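Local coordinates for peroxisomal acyl-CoA oxidase 1A (Solanum lycopersicum, PDB 2FON), which probably catalyses, with FAD as cofactor, the oxidation of acyl-CoA esters in peroxisomal fatty acid beta-oxidation, at residues T157-G162 / P186-S191; L168-T173 / S190-P195. One frame throughout, in Å; residues are numbered along the deposited sequence.

Contact 1: T157-G162 / P186-S191. With FAD (flavin-adenine dinucleotide), chain E.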
loop_
_atom_site.group_PDB
_atom_site.type_symbol
_atom_site.label_atom_id
_atom_site.label_comp_id
_atom_site.label_asym_id
_atom_site.label_seq_id
_atom_site.Cartn_x
_atom_site.Cartn_y
_atom_site.Cartn_z
ATOM N N THR B 157 -6.290 19.466 -14.904
ATOM C CA THR B 157 -6.967 18.151 -15.022
ATOM C C THR B 157 -8.439 18.316 -15.249
ATOM O O THR B 157 -9.002 19.258 -14.728
ATOM C CB THR B 157 -6.796 17.370 -13.744
ATOM O OG1 THR B 157 -5.415 17.205 -13.515
ATOM C CG2 THR B 157 -7.391 15.990 -13.856
ATOM N N GLU B 158 -9.055 17.439 -16.044
ATOM C CA GLU B 158 -10.484 17.457 -16.251
ATOM C C GLU B 158 -10.961 16.049 -15.916
ATOM O O GLU B 158 -10.117 15.189 -15.708
ATOM C CB GLU B 158 -10.819 17.850 -17.680
ATOM C CG GLU B 158 -10.130 19.126 -18.088
ATOM C CD GLU B 158 -10.511 19.699 -19.451
ATOM O OE1 GLU B 158 -10.969 18.973 -20.370
ATOM O OE2 GLU B 158 -10.333 20.929 -19.598
ATOM N N LEU B 159 -12.289 15.820 -15.804
ATOM C CA LEU B 159 -12.807 14.489 -15.526
ATOM C C LEU B 159 -12.163 13.490 -16.427
ATOM O O LEU B 159 -11.764 12.427 -15.967
ATOM C CB LEU B 159 -14.342 14.356 -15.752
ATOM C CG LEU B 159 -15.128 14.367 -14.425
ATOM C CD1 LEU B 159 -16.578 14.244 -14.651
ATOM C CD2 LEU B 159 -14.604 13.269 -13.452
ATOM N N GLY B 160 -12.117 13.826 -17.715
ATOM C CA GLY B 160 -11.726 12.898 -18.748
ATOM C C GLY B 160 -10.274 12.927 -19.197
ATOM O O GLY B 160 -9.881 12.059 -19.994
ATOM N N HIS B 161 -9.506 13.931 -18.726
ATOM C CA HIS B 161 -8.065 14.037 -18.962
ATOM C C HIS B 161 -7.193 14.514 -17.818
ATOM O O HIS B 161 -7.416 15.569 -17.239
ATOM C CB HIS B 161 -7.826 14.900 -20.142
ATOM C CG HIS B 161 -8.395 14.318 -21.384
ATOM N ND1 HIS B 161 -9.647 14.654 -21.845
ATOM C CD2 HIS B 161 -7.922 13.370 -22.214
ATOM C CE1 HIS B 161 -9.922 13.937 -22.916
ATOM N NE2 HIS B 161 -8.889 13.158 -23.167
ATOM N N GLY B 162 -6.166 13.727 -17.536
ATOM C CA GLY B 162 -5.254 13.920 -16.437
ATOM C C GLY B 162 -3.858 13.904 -17.033
ATOM O O GLY B 162 -3.269 14.950 -17.234
ATOM N N PRO B 186 -17.388 22.305 -22.911
ATOM C CA PRO B 186 -18.440 21.805 -23.793
ATOM C C PRO B 186 -19.137 20.556 -23.220
ATOM O O PRO B 186 -20.247 20.301 -23.574
ATOM C CB PRO B 186 -17.665 21.417 -25.041
ATOM C CG PRO B 186 -16.269 20.981 -24.432
ATOM C CD PRO B 186 -16.034 22.061 -23.431
ATOM N N THR B 187 -18.482 19.741 -22.393
ATOM C CA THR B 187 -19.107 18.473 -22.001
ATOM C C THR B 187 -18.939 18.219 -20.513
ATOM O O THR B 187 -18.033 18.754 -19.887
ATOM C CB THR B 187 -18.411 17.250 -22.683
ATOM O OG1 THR B 187 -17.003 17.255 -22.332
ATOM C CG2 THR B 187 -18.598 17.243 -24.179
ATOM N N LEU B 188 -19.766 17.329 -19.977
ATOM C CA LEU B 188 -19.567 16.831 -18.630
ATOM C C LEU B 188 -18.094 16.496 -18.323
ATOM O O LEU B 188 -17.551 17.013 -17.354
ATOM C CB LEU B 188 -20.471 15.630 -18.360
ATOM C CG LEU B 188 -20.246 15.198 -16.911
ATOM C CD1 LEU B 188 -21.292 15.782 -15.874
ATOM C CD2 LEU B 188 -20.175 13.682 -16.852
ATOM N N THR B 189 -17.432 15.721 -19.166
ATOM C CA THR B 189 -16.119 15.231 -18.849
ATOM C C THR B 189 -15.034 16.296 -18.980
ATOM O O THR B 189 -13.858 16.073 -18.575
ATOM C CB THR B 189 -15.674 14.096 -19.769
ATOM O OG1 THR B 189 -15.641 14.601 -21.097
ATOM C CG2 THR B 189 -16.567 12.864 -19.667
ATOM N N SER B 190 -15.388 17.447 -19.548
ATOM C CA SER B 190 -14.390 18.480 -19.712
ATOM C C SER B 190 -14.388 19.234 -18.445
ATOM O O SER B 190 -13.533 20.089 -18.248
ATOM C CB SER B 190 -14.748 19.431 -20.809
ATOM O OG SER B 190 -15.916 20.175 -20.450
ATOM N N SER B 191 -15.369 18.983 -17.588
ATOM C CA SER B 191 -15.338 19.572 -16.267
ATOM C C SER B 191 -13.940 19.513 -15.619
ATOM O O SER B 191 -13.313 18.468 -15.635
ATOM C CB SER B 191 -16.284 18.747 -15.426
ATOM O OG SER B 191 -17.536 19.327 -15.417
HETATM P PA FAD E . -4.363 8.392 -16.292
HETATM O O1A FAD E . -3.399 9.029 -17.214
HETATM O O2A FAD E . -5.787 8.462 -16.770
HETATM O O5B FAD E . -3.844 6.931 -16.045
HETATM C C5B FAD E . -4.781 5.918 -15.790
HETATM C C4B FAD E . -4.044 4.572 -15.904
HETATM O O4B FAD E . -3.710 4.376 -17.250
HETATM C C3B FAD E . -2.717 4.589 -15.151
HETATM O O3B FAD E . -2.513 3.289 -14.751
HETATM C C2B FAD E . -1.702 4.988 -16.180
HETATM O O2B FAD E . -0.433 4.453 -16.012
HETATM C C1B FAD E . -2.316 4.322 -17.396
HETATM N N9A FAD E . -1.937 5.031 -18.599
HETATM C C8A FAD E . -2.344 6.266 -18.990
HETATM N N7A FAD E . -1.710 6.557 -20.133
HETATM C C5A FAD E . -0.920 5.517 -20.472
HETATM C C6A FAD E . -0.097 5.260 -21.570
HETATM N N6A FAD E . 0.047 6.175 -22.551
HETATM N N1A FAD E . 0.573 4.058 -21.630
HETATM C C2A FAD E . 0.457 3.143 -20.623
HETATM N N3A FAD E . -0.377 3.397 -19.557
HETATM C C4A FAD E . -1.052 4.555 -19.492
HETATM N N1 FAD E . -4.569 18.443 -11.224
HETATM C C2 FAD E . -4.497 19.818 -11.395
HETATM O O2 FAD E . -4.566 20.265 -12.536
HETATM N N3 FAD E . -4.332 20.673 -10.306
HETATM C C4 FAD E . -4.250 20.133 -9.035
HETATM O O4 FAD E . -4.139 20.872 -8.068
HETATM C C4X FAD E . -4.329 18.745 -8.842
HETATM N N5 FAD E . -4.282 18.179 -7.568
HETATM C C5X FAD E . -4.374 16.811 -7.437
HETATM C C6 FAD E . -4.349 16.278 -6.178
HETATM C C7 FAD E . -4.499 14.927 -6.032
HETATM C C7M FAD E . -4.438 14.463 -4.624
HETATM C C8 FAD E . -4.659 14.080 -7.142
HETATM C C8M FAD E . -4.782 12.577 -7.036
HETATM C C9 FAD E . -4.670 14.616 -8.411
HETATM C C9A FAD E . -4.532 15.993 -8.556
HETATM N N10 FAD E . -4.576 16.580 -9.808
HETATM C C10 FAD E . -4.494 17.922 -9.951
HETATM C "C1'" FAD E . -4.710 15.777 -11.071
HETATM C "C2'" FAD E . -3.341 15.087 -11.142
HETATM O "O2'" FAD E . -2.346 16.044 -11.238
HETATM C "C3'" FAD E . -3.055 14.166 -12.312
HETATM O "O3'" FAD E . -2.971 14.861 -13.534
HETATM C "C4'" FAD E . -3.995 13.003 -12.403
HETATM O "O4'" FAD E . -3.881 12.216 -11.203
HETATM C "C5'" FAD E . -3.516 12.270 -13.621
HETATM O "O5'" FAD E . -4.072 11.009 -13.356
HETATM P P FAD E . -5.075 10.283 -14.333
HETATM O O1P FAD E . -6.310 9.924 -13.588
HETATM O O2P FAD E . -5.288 11.006 -15.642
HETATM O O3P FAD E . -4.184 9.026 -14.805
#

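Contact 2: L168-T173 / S190-P195. With FAD (flavin-adenine dinucleotide), chain E.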
loop_
_atom_site.group_PDB
_atom_site.type_symbol
_atom_site.label_atom_id
_atom_site.label_comp_id
_atom_site.label_asym_id
_atom_site.label_seq_id
_atom_site.Cartn_x
_atom_site.Cartn_y
_atom_site.Cartn_z
ATOM N N LEU B 168 -7.131 17.992 -23.457
ATOM C CA LEU B 168 -8.176 18.655 -22.652
ATOM C C LEU B 168 -9.310 19.167 -23.542
ATOM O O LEU B 168 -9.103 19.540 -24.711
ATOM C CB LEU B 168 -7.649 19.875 -21.889
ATOM C CG LEU B 168 -6.553 19.680 -20.849
ATOM C CD1 LEU B 168 -5.910 21.007 -20.504
ATOM C CD2 LEU B 168 -6.956 18.924 -19.562
ATOM N N GLU B 169 -10.507 19.226 -22.974
ATOM C CA GLU B 169 -11.664 19.622 -23.775
ATOM C C GLU B 169 -12.138 21.035 -23.493
ATOM O O GLU B 169 -12.893 21.574 -24.296
ATOM C CB GLU B 169 -12.850 18.657 -23.593
ATOM C CG GLU B 169 -12.600 17.189 -23.831
ATOM C CD GLU B 169 -13.876 16.360 -23.528
ATOM O OE1 GLU B 169 -14.916 16.559 -24.226
ATOM O OE2 GLU B 169 -13.831 15.514 -22.588
ATOM N N THR B 170 -11.750 21.621 -22.368
ATOM C CA THR B 170 -12.166 22.999 -22.065
ATOM C C THR B 170 -11.681 23.920 -23.181
ATOM O O THR B 170 -10.518 23.812 -23.571
ATOM C CB THR B 170 -11.599 23.511 -20.723
ATOM O OG1 THR B 170 -11.947 22.610 -19.664
ATOM C CG2 THR B 170 -12.186 24.862 -20.391
ATOM N N THR B 171 -12.552 24.808 -23.699
ATOM C CA THR B 171 -12.133 25.760 -24.738
ATOM C C THR B 171 -12.136 27.237 -24.353
ATOM O O THR B 171 -12.953 27.699 -23.570
ATOM C CB THR B 171 -12.934 25.624 -26.076
ATOM O OG1 THR B 171 -14.327 25.887 -25.844
ATOM C CG2 THR B 171 -12.755 24.264 -26.726
ATOM N N ALA B 172 -11.220 27.984 -24.970
ATOM C CA ALA B 172 -11.089 29.426 -24.791
ATOM C C ALA B 172 -11.125 30.079 -26.156
ATOM O O ALA B 172 -10.146 29.967 -26.917
ATOM C CB ALA B 172 -9.816 29.732 -24.140
ATOM N N THR B 173 -12.219 30.778 -26.459
ATOM C CA THR B 173 -12.501 31.163 -27.827
ATOM C C THR B 173 -12.466 32.659 -27.950
ATOM O O THR B 173 -13.248 33.364 -27.323
ATOM C CB THR B 173 -13.877 30.648 -28.314
ATOM O OG1 THR B 173 -13.951 29.227 -28.126
ATOM C CG2 THR B 173 -14.052 30.922 -29.793
ATOM N N SER B 190 -15.388 17.447 -19.548
ATOM C CA SER B 190 -14.390 18.480 -19.712
ATOM C C SER B 190 -14.388 19.234 -18.445
ATOM O O SER B 190 -13.533 20.089 -18.248
ATOM C CB SER B 190 -14.748 19.431 -20.809
ATOM O OG SER B 190 -15.916 20.175 -20.450
ATOM N N SER B 191 -15.369 18.983 -17.588
ATOM C CA SER B 191 -15.338 19.572 -16.267
ATOM C C SER B 191 -13.940 19.513 -15.619
ATOM O O SER B 191 -13.313 18.468 -15.635
ATOM C CB SER B 191 -16.284 18.747 -15.426
ATOM O OG SER B 191 -17.536 19.327 -15.417
ATOM N N LYS B 192 -13.443 20.593 -15.035
ATOM C CA LYS B 192 -12.185 20.464 -14.222
ATOM C C LYS B 192 -12.444 19.641 -12.952
ATOM O O LYS B 192 -13.545 19.722 -12.389
ATOM C CB LYS B 192 -11.624 21.830 -13.823
ATOM C CG LYS B 192 -11.223 22.696 -14.965
ATOM C CD LYS B 192 -10.201 22.041 -15.867
ATOM C CE LYS B 192 -9.902 22.941 -17.040
ATOM N NZ LYS B 192 -8.846 22.377 -17.918
ATOM N N TRP B 193 -11.469 18.866 -12.494
ATOM C CA TRP B 193 -11.690 17.915 -11.427
ATOM C C TRP B 193 -10.347 17.671 -10.831
ATOM O O TRP B 193 -9.437 17.360 -11.580
ATOM C CB TRP B 193 -12.130 16.594 -12.065
ATOM C CG TRP B 193 -12.647 15.574 -11.136
ATOM C CD1 TRP B 193 -11.922 14.630 -10.490
ATOM C CD2 TRP B 193 -14.015 15.379 -10.741
ATOM N NE1 TRP B 193 -12.743 13.874 -9.699
ATOM C CE2 TRP B 193 -14.034 14.307 -9.841
ATOM C CE3 TRP B 193 -15.228 16.033 -11.046
ATOM C CZ2 TRP B 193 -15.203 13.849 -9.249
ATOM C CZ3 TRP B 193 -16.405 15.574 -10.452
ATOM C CH2 TRP B 193 -16.382 14.496 -9.559
ATOM N N TRP B 194 -10.199 17.791 -9.508
ATOM C CA TRP B 194 -8.908 17.573 -8.758
ATOM C C TRP B 194 -8.167 18.787 -8.230
ATOM O O TRP B 194 -7.534 18.649 -7.182
ATOM C CB TRP B 194 -7.826 16.674 -9.457
ATOM C CG TRP B 194 -8.166 15.237 -9.334
ATOM C CD1 TRP B 194 -8.475 14.392 -10.333
ATOM C CD2 TRP B 194 -8.348 14.504 -8.102
ATOM N NE1 TRP B 194 -8.822 13.155 -9.813
ATOM C CE2 TRP B 194 -8.755 13.203 -8.449
ATOM C CE3 TRP B 194 -8.191 14.821 -6.759
ATOM C CZ2 TRP B 194 -9.028 12.226 -7.495
ATOM C CZ3 TRP B 194 -8.462 13.852 -5.807
ATOM C CH2 TRP B 194 -8.882 12.571 -6.172
ATOM N N PRO B 195 -8.220 19.940 -8.928
ATOM C CA PRO B 195 -7.319 21.039 -8.606
ATOM C C PRO B 195 -7.518 21.515 -7.170
ATOM O O PRO B 195 -8.644 21.935 -6.774
ATOM C CB PRO B 195 -7.728 22.136 -9.609
ATOM C CG PRO B 195 -8.424 21.399 -10.716
ATOM C CD PRO B 195 -9.121 20.287 -10.032
HETATM P PA FAD E . -4.363 8.392 -16.292
HETATM O O1A FAD E . -3.399 9.029 -17.214
HETATM O O2A FAD E . -5.787 8.462 -16.770
HETATM O O5B FAD E . -3.844 6.931 -16.045
HETATM C C5B FAD E . -4.781 5.918 -15.790
HETATM C C4B FAD E . -4.044 4.572 -15.904
HETATM O O4B FAD E . -3.710 4.376 -17.250
HETATM C C3B FAD E . -2.717 4.589 -15.151
HETATM O O3B FAD E . -2.513 3.289 -14.751
HETATM C C2B FAD E . -1.702 4.988 -16.180
HETATM O O2B FAD E . -0.433 4.453 -16.012
HETATM C C1B FAD E . -2.316 4.322 -17.396
HETATM N N9A FAD E . -1.937 5.031 -18.599
HETATM C C8A FAD E . -2.344 6.266 -18.990
HETATM N N7A FAD E . -1.710 6.557 -20.133
HETATM C C5A FAD E . -0.920 5.517 -20.472
HETATM C C6A FAD E . -0.097 5.260 -21.570
HETATM N N6A FAD E . 0.047 6.175 -22.551
HETATM N N1A FAD E . 0.573 4.058 -21.630
HETATM C C2A FAD E . 0.457 3.143 -20.623
HETATM N N3A FAD E . -0.377 3.397 -19.557
HETATM C C4A FAD E . -1.052 4.555 -19.492
HETATM N N1 FAD E . -4.569 18.443 -11.224
HETATM C C2 FAD E . -4.497 19.818 -11.395
HETATM O O2 FAD E . -4.566 20.265 -12.536
HETATM N N3 FAD E . -4.332 20.673 -10.306
HETATM C C4 FAD E . -4.250 20.133 -9.035
HETATM O O4 FAD E . -4.139 20.872 -8.068
HETATM C C4X FAD E . -4.329 18.745 -8.842
HETATM N N5 FAD E . -4.282 18.179 -7.568
HETATM C C5X FAD E . -4.374 16.811 -7.437
HETATM C C6 FAD E . -4.349 16.278 -6.178
HETATM C C7 FAD E . -4.499 14.927 -6.032
HETATM C C7M FAD E . -4.438 14.463 -4.624
HETATM C C8 FAD E . -4.659 14.080 -7.142
HETATM C C8M FAD E . -4.782 12.577 -7.036
HETATM C C9 FAD E . -4.670 14.616 -8.411
HETATM C C9A FAD E . -4.532 15.993 -8.556
HETATM N N10 FAD E . -4.576 16.580 -9.808
HETATM C C10 FAD E . -4.494 17.922 -9.951
HETATM C "C1'" FAD E . -4.710 15.777 -11.071
HETATM C "C2'" FAD E . -3.341 15.087 -11.142
HETATM O "O2'" FAD E . -2.346 16.044 -11.238
HETATM C "C3'" FAD E . -3.055 14.166 -12.312
HETATM O "O3'" FAD E . -2.971 14.861 -13.534
HETATM C "C4'" FAD E . -3.995 13.003 -12.403
HETATM O "O4'" FAD E . -3.881 12.216 -11.203
HETATM C "C5'" FAD E . -3.516 12.270 -13.621
HETATM O "O5'" FAD E . -4.072 11.009 -13.356
HETATM P P FAD E . -5.075 10.283 -14.333
HETATM O O1P FAD E . -6.310 9.924 -13.588
HETATM O O2P FAD E . -5.288 11.006 -15.642
HETATM O O3P FAD E . -4.184 9.026 -14.805
#

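Contact 1: T157-G162 / P186-S191
The side chain of Glu158 runs alongside the carbonyl of Ser190, its CD lying 3.3 Å from Ser190 O. CG stands anti to the carbonyl carbon (chi1 -52°), and the chain is extended beyond it, so the carboxylate passes Ser190 to bond the backbone N of Glu169 and form a salt bridge with Lys192; it probably also bonds Thr170 OG1, modelled implausibly close. With the carboxylate gone, as with an alanine here, Lys192 would probably lose its acidic mate and the Glu169 amide its acceptor. Backbone bonds join the loops directly: Leu159 N gives a 2.8 Å bond to Ser191 O, and Gly160 N reaches a lone pair of Thr189 O at 3.0 Å. Leu159 CB packs over Thr189, while its CD1 meets Leu188. At the start of 157-162, Thr157 N bonds FAD O2 at 3.0 Å, nearly straight at 172°, and Thr157 OG1 donates to FAD N1 at 2.7 Å, so both grip the pyrimidine part of the flavin. Residues 157-162 lie in the loop between strands 152-155 and 171-175, against the short 3-10 turn that precedes strand 192-196; Tyr645 and Tyr649 on helix 644-652 of the second subunit pack on that turn.

Contact 2: L168-T173 / S190-P195
The indole of Trp194 lies between two flat groups: the isoalloxazine of FAD covers one face, with C9 3.5 Å above the indole plane and offset toward the rim, and Trp193 CD1 approaches the opposite face at a height of 3.4 Å. Seen from Trp193, the meeting is at its edge, where Trp194 CD1 lies in the ring plane. The indole of Trp194 lies face to face over the flavin, displaced, with CE3 3.6 Å from FAD C8, so it overlies the dimethylbenzene end, while its CB reaches FAD N10 in the middle ring. Pro195 continues the same side of the flavin over the pyrimidine, its CB 3.8 Å from FAD N3. His421 of the second subunit meets both tryptophans, its ring at about 20° to Trp194 and about 85° to Trp193.

The segments themselves touch farther from the cofactor, through Ser190 and Lys192. Glu169 CB rests on Ser190 CB at 3.5 Å. Thr170 turns its hydroxyl beside its own backbone N (chi1 -55°); OG1 is directed mainly at Glu158 OE2, a pair modelled doubtfully short, and packs 3.3 Å from Lys192 CE. The lysine is bent at chi2 and then extended, carrying its ammonium past Thr170 to Leu168, whose CD1 is 4.1 Å from Lys192 NZ; the two side chains cross at about a right angle.

No hydrogen bond joins the two segments directly. Their cohesion comes from carbon contacts and from shared polar partners such as Glu158, and the buried lysine charge is likely to be stabilised by that carboxylate and by the backbone oxygens of Gln156 and Tyr208, just before the chain turns into the aromatic wall of the flavin pocket.

Both contacts are mainly buried, lie in the region matched by the acyl-CoA dehydrogenase middle domain, and share Ser190 and Ser191, their centres only about 5 Å apart. Contact 1 joins two loops by direct backbone hydrogen bonds, and of its touching residues Leu188 and Thr189 are the partly exposed ones; contact 2 sets the residues leading into strand 171-175 against Ser190 and the first residue of strand 192-196, with no hydrogen bond between its segments. Their treatment of FAD differs too: 157-162 offers polar groups to the pyrimidine part, whereas 190-195 supplies an aromatic face and a proline. A probable Thr189-Glu169 hydrogen bond ties the two contacts, and the second subunit reaches both.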